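Local coordinates for tRNA delta(2)-isopentenylpyrophosphate transferase (Bacillus halodurans, PDB 3EXA), which probably transfers a dimethylallyl group from dimethylallyl diphosphate onto adenine 37 of tRNAs that read codons beginning with uridine, at residues K66-V74 / L227-S237. Residues are numbered along the deposited sequence; the frame is centred on the assembly and turned at random.
Sequences KDPSESFSV and LYDRGIRDCQS
Pro68 packs its CG against Leu227 CD2 (3.9 Å) and obliquely against Arg230 NH1 (3.5 Å), crossing each side chain at about a right angle. Beside it, Asp67 OD2 forms a salt bridge with Arg230, 3.6 Å from NH1 and 3.7 Å from NH2. This one oxygen thus faces both nitrogens at the rim of the guanidinium, and the 67° between the two flat groups excludes a coplanar two-oxygen pairing. Ile232 CD1 lies above one guanidinium face, displaced from its centre. Asp67 reaches this position with CG anti to the backbone N (chi1 172°), and its OD1 accepts from both Ser69 N and Ser69 OG, which arrive from opposite faces of the carboxylate; the first bond makes an Asx turn within the type I turn 67-70. With an alanine here both carboxylate oxygens go, which would probably leave Arg230 without this counter-charge and Ser69 less firmly held. Ser237 OG donates to Pro68 O at 2.7 Å, in the carbonyl plane and on a lone pair. A water donates to that same oxygen and to Glu70 O while accepting from Ser237 N. At the far end the extended Gln236 side chain holds the backbone of Phe72: Phe72 N points almost straight at Gln236 OE1 (3.0 Å, 173°), whereas the return bond from Gln236 NE2 to Phe72 O is weak. OE1 also bonds His125 NE2 of the second subunit, its strongest polar partner. Gln236 lies about 9 Å, side chain to side chain, from Thr101, which probably interacts with substrate tRNA. The contact joins the loop between border strand 60-61 and helix 74-90 to the loop following helix 220-229, which ends in a Schellman motif at Gly231, while Tyr104 of helix 102-110 touches Gln236.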
# COMPACT_ATOMS: atom_id res chain seq x y z
N LYS A 66 6.21 24.06 -13.61
CA LYS A 66 5.83 22.78 -14.21
C LYS A 66 5.27 22.91 -15.62
O LYS A 66 4.43 23.77 -15.88
CB LYS A 66 4.78 22.10 -13.32
CG LYS A 66 5.32 21.45 -12.07
CD LYS A 66 5.86 20.07 -12.38
CE LYS A 66 6.32 19.38 -11.13
NZ LYS A 66 6.76 18.00 -11.46
N ASP A 67 5.74 22.07 -16.53
CA ASP A 67 5.28 22.07 -17.91
C ASP A 67 3.83 21.58 -17.93
O ASP A 67 3.48 20.64 -17.23
CB ASP A 67 6.15 21.14 -18.75
CG ASP A 67 5.61 20.94 -20.15
OD1 ASP A 67 4.75 20.05 -20.34
OD2 ASP A 67 6.03 21.68 -21.07
N PRO A 68 2.96 22.21 -18.75
CA PRO A 68 1.55 21.82 -18.83
C PRO A 68 1.24 20.34 -19.05
O PRO A 68 0.09 19.93 -18.89
CB PRO A 68 0.98 22.72 -19.94
CG PRO A 68 2.20 23.13 -20.73
CD PRO A 68 3.26 23.31 -19.69
N SER A 69 2.25 19.55 -19.38
CA SER A 69 2.03 18.11 -19.58
C SER A 69 2.23 17.35 -18.27
O SER A 69 1.80 16.20 -18.14
CB SER A 69 2.99 17.55 -20.64
OG SER A 69 4.32 17.51 -20.17
N GLU A 70 2.89 17.99 -17.30
CA GLU A 70 3.17 17.37 -16.00
C GLU A 70 2.03 17.53 -15.02
O GLU A 70 1.17 18.40 -15.17
CB GLU A 70 4.42 17.98 -15.38
CG GLU A 70 5.60 18.11 -16.32
CD GLU A 70 6.84 18.66 -15.63
OE1 GLU A 70 7.47 17.91 -14.84
OE2 GLU A 70 7.18 19.84 -15.86
N SER A 71 2.02 16.68 -14.00
CA SER A 71 0.99 16.74 -12.97
C SER A 71 1.58 17.41 -11.73
O SER A 71 2.79 17.37 -11.51
CB SER A 71 0.52 15.34 -12.60
OG SER A 71 1.54 14.67 -11.90
N PHE A 72 0.71 18.02 -10.93
CA PHE A 72 1.13 18.71 -9.71
C PHE A 72 0.11 18.47 -8.60
O PHE A 72 -0.82 19.25 -8.41
CB PHE A 72 1.25 20.21 -9.98
CG PHE A 72 2.02 20.95 -8.93
CD1 PHE A 72 3.39 20.75 -8.78
CD2 PHE A 72 1.38 21.82 -8.05
CE1 PHE A 72 4.10 21.40 -7.78
CE2 PHE A 72 2.08 22.46 -7.04
CZ PHE A 72 3.45 22.25 -6.91
N SER A 73 0.31 17.38 -7.86
CA SER A 73 -0.60 17.02 -6.78
C SER A 73 -0.42 17.86 -5.53
O SER A 73 0.55 18.62 -5.40
CB SER A 73 -0.42 15.55 -6.40
OG SER A 73 0.81 15.36 -5.70
N VAL A 74 -1.35 17.71 -4.60
CA VAL A 74 -1.29 18.44 -3.35
C VAL A 74 0.02 18.09 -2.66
O VAL A 74 0.70 18.96 -2.11
CB VAL A 74 -2.46 18.05 -2.45
CG1 VAL A 74 -2.33 16.61 -2.03
CG2 VAL A 74 -2.51 18.95 -1.25
N LEU A 227 -1.95 24.93 -26.77
CA LEU A 227 -1.84 23.71 -25.97
C LEU A 227 -2.51 22.55 -26.69
O LEU A 227 -2.05 21.41 -26.61
CB LEU A 227 -2.52 23.91 -24.62
CG LEU A 227 -1.86 24.94 -23.71
CD1 LEU A 227 -2.73 25.15 -22.49
CD2 LEU A 227 -0.46 24.48 -23.30
N TYR A 228 -3.59 22.86 -27.39
CA TYR A 228 -4.36 21.88 -28.13
C TYR A 228 -3.54 21.38 -29.31
O TYR A 228 -3.42 20.17 -29.55
CB TYR A 228 -5.63 22.55 -28.65
CG TYR A 228 -6.70 21.60 -29.14
CD1 TYR A 228 -7.61 21.02 -28.25
CD2 TYR A 228 -6.83 21.33 -30.50
CE1 TYR A 228 -8.64 20.20 -28.71
CE2 TYR A 228 -7.85 20.51 -30.98
CZ TYR A 228 -8.76 19.95 -30.08
OH TYR A 228 -9.77 19.15 -30.54
N ASP A 229 -2.96 22.32 -30.03
CA ASP A 229 -2.14 22.01 -31.20
C ASP A 229 -0.90 21.21 -30.85
O ASP A 229 -0.44 20.41 -31.66
CB ASP A 229 -1.74 23.29 -31.92
CG ASP A 229 -1.94 23.20 -33.41
OD1 ASP A 229 -1.53 24.15 -34.11
OD2 ASP A 229 -2.51 22.19 -33.88
N ARG A 230 -0.33 21.42 -29.67
CA ARG A 230 0.87 20.66 -29.34
C ARG A 230 0.50 19.27 -28.89
O ARG A 230 1.37 18.45 -28.60
CB ARG A 230 1.71 21.38 -28.27
CG ARG A 230 1.00 21.67 -26.97
CD ARG A 230 1.98 22.15 -25.91
NE ARG A 230 2.90 21.10 -25.47
CZ ARG A 230 3.73 21.22 -24.44
NH1 ARG A 230 3.75 22.34 -23.74
NH2 ARG A 230 4.53 20.22 -24.10
N GLY A 231 -0.80 18.99 -28.83
CA GLY A 231 -1.25 17.66 -28.44
C GLY A 231 -1.53 17.41 -26.97
O GLY A 231 -1.62 16.25 -26.56
N ILE A 232 -1.69 18.46 -26.16
CA ILE A 232 -1.97 18.30 -24.73
C ILE A 232 -3.45 17.91 -24.53
O ILE A 232 -4.35 18.62 -24.98
CB ILE A 232 -1.69 19.62 -23.94
CG1 ILE A 232 -0.21 20.00 -24.02
CG2 ILE A 232 -2.08 19.45 -22.50
CD1 ILE A 232 0.74 18.97 -23.46
N ARG A 233 -3.71 16.80 -23.85
CA ARG A 233 -5.10 16.39 -23.64
C ARG A 233 -5.23 15.48 -22.44
O ARG A 233 -4.32 14.73 -22.12
CB ARG A 233 -5.65 15.69 -24.90
CG ARG A 233 -7.14 15.31 -24.83
CD ARG A 233 -7.57 14.55 -26.09
NE ARG A 233 -8.64 15.23 -26.80
CZ ARG A 233 -9.86 15.40 -26.30
NH1 ARG A 233 -10.78 16.05 -27.00
NH2 ARG A 233 -10.16 14.91 -25.11
N ASP A 234 -6.38 15.58 -21.77
CA ASP A 234 -6.65 14.74 -20.60
C ASP A 234 -5.59 14.88 -19.50
O ASP A 234 -5.29 13.93 -18.76
CB ASP A 234 -6.76 13.30 -21.08
CG ASP A 234 -7.89 13.12 -22.06
OD1 ASP A 234 -7.80 12.27 -22.98
OD2 ASP A 234 -8.88 13.86 -21.91
N CYS A 235 -5.02 16.08 -19.39
CA CYS A 235 -4.02 16.36 -18.38
C CYS A 235 -4.62 17.27 -17.34
O CYS A 235 -5.65 17.90 -17.56
CB CYS A 235 -2.80 17.05 -18.99
SG CYS A 235 -1.73 16.02 -20.03
N GLN A 236 -3.97 17.34 -16.19
CA GLN A 236 -4.46 18.20 -15.13
C GLN A 236 -4.64 19.63 -15.64
O GLN A 236 -5.73 20.20 -15.55
CB GLN A 236 -3.47 18.18 -13.96
CG GLN A 236 -3.96 18.91 -12.75
CD GLN A 236 -2.89 19.00 -11.70
OE1 GLN A 236 -2.24 18.00 -11.39
NE2 GLN A 236 -2.70 20.19 -11.15
N SER A 237 -3.56 20.18 -16.20
CA SER A 237 -3.55 21.54 -16.74
C SER A 237 -4.74 21.90 -17.61
O SER A 237 -5.38 22.94 -17.42
CB SER A 237 -2.29 21.74 -17.58
OG SER A 237 -2.39 20.99 -18.79
O HOH W 1 -1.38 18.73 -16.64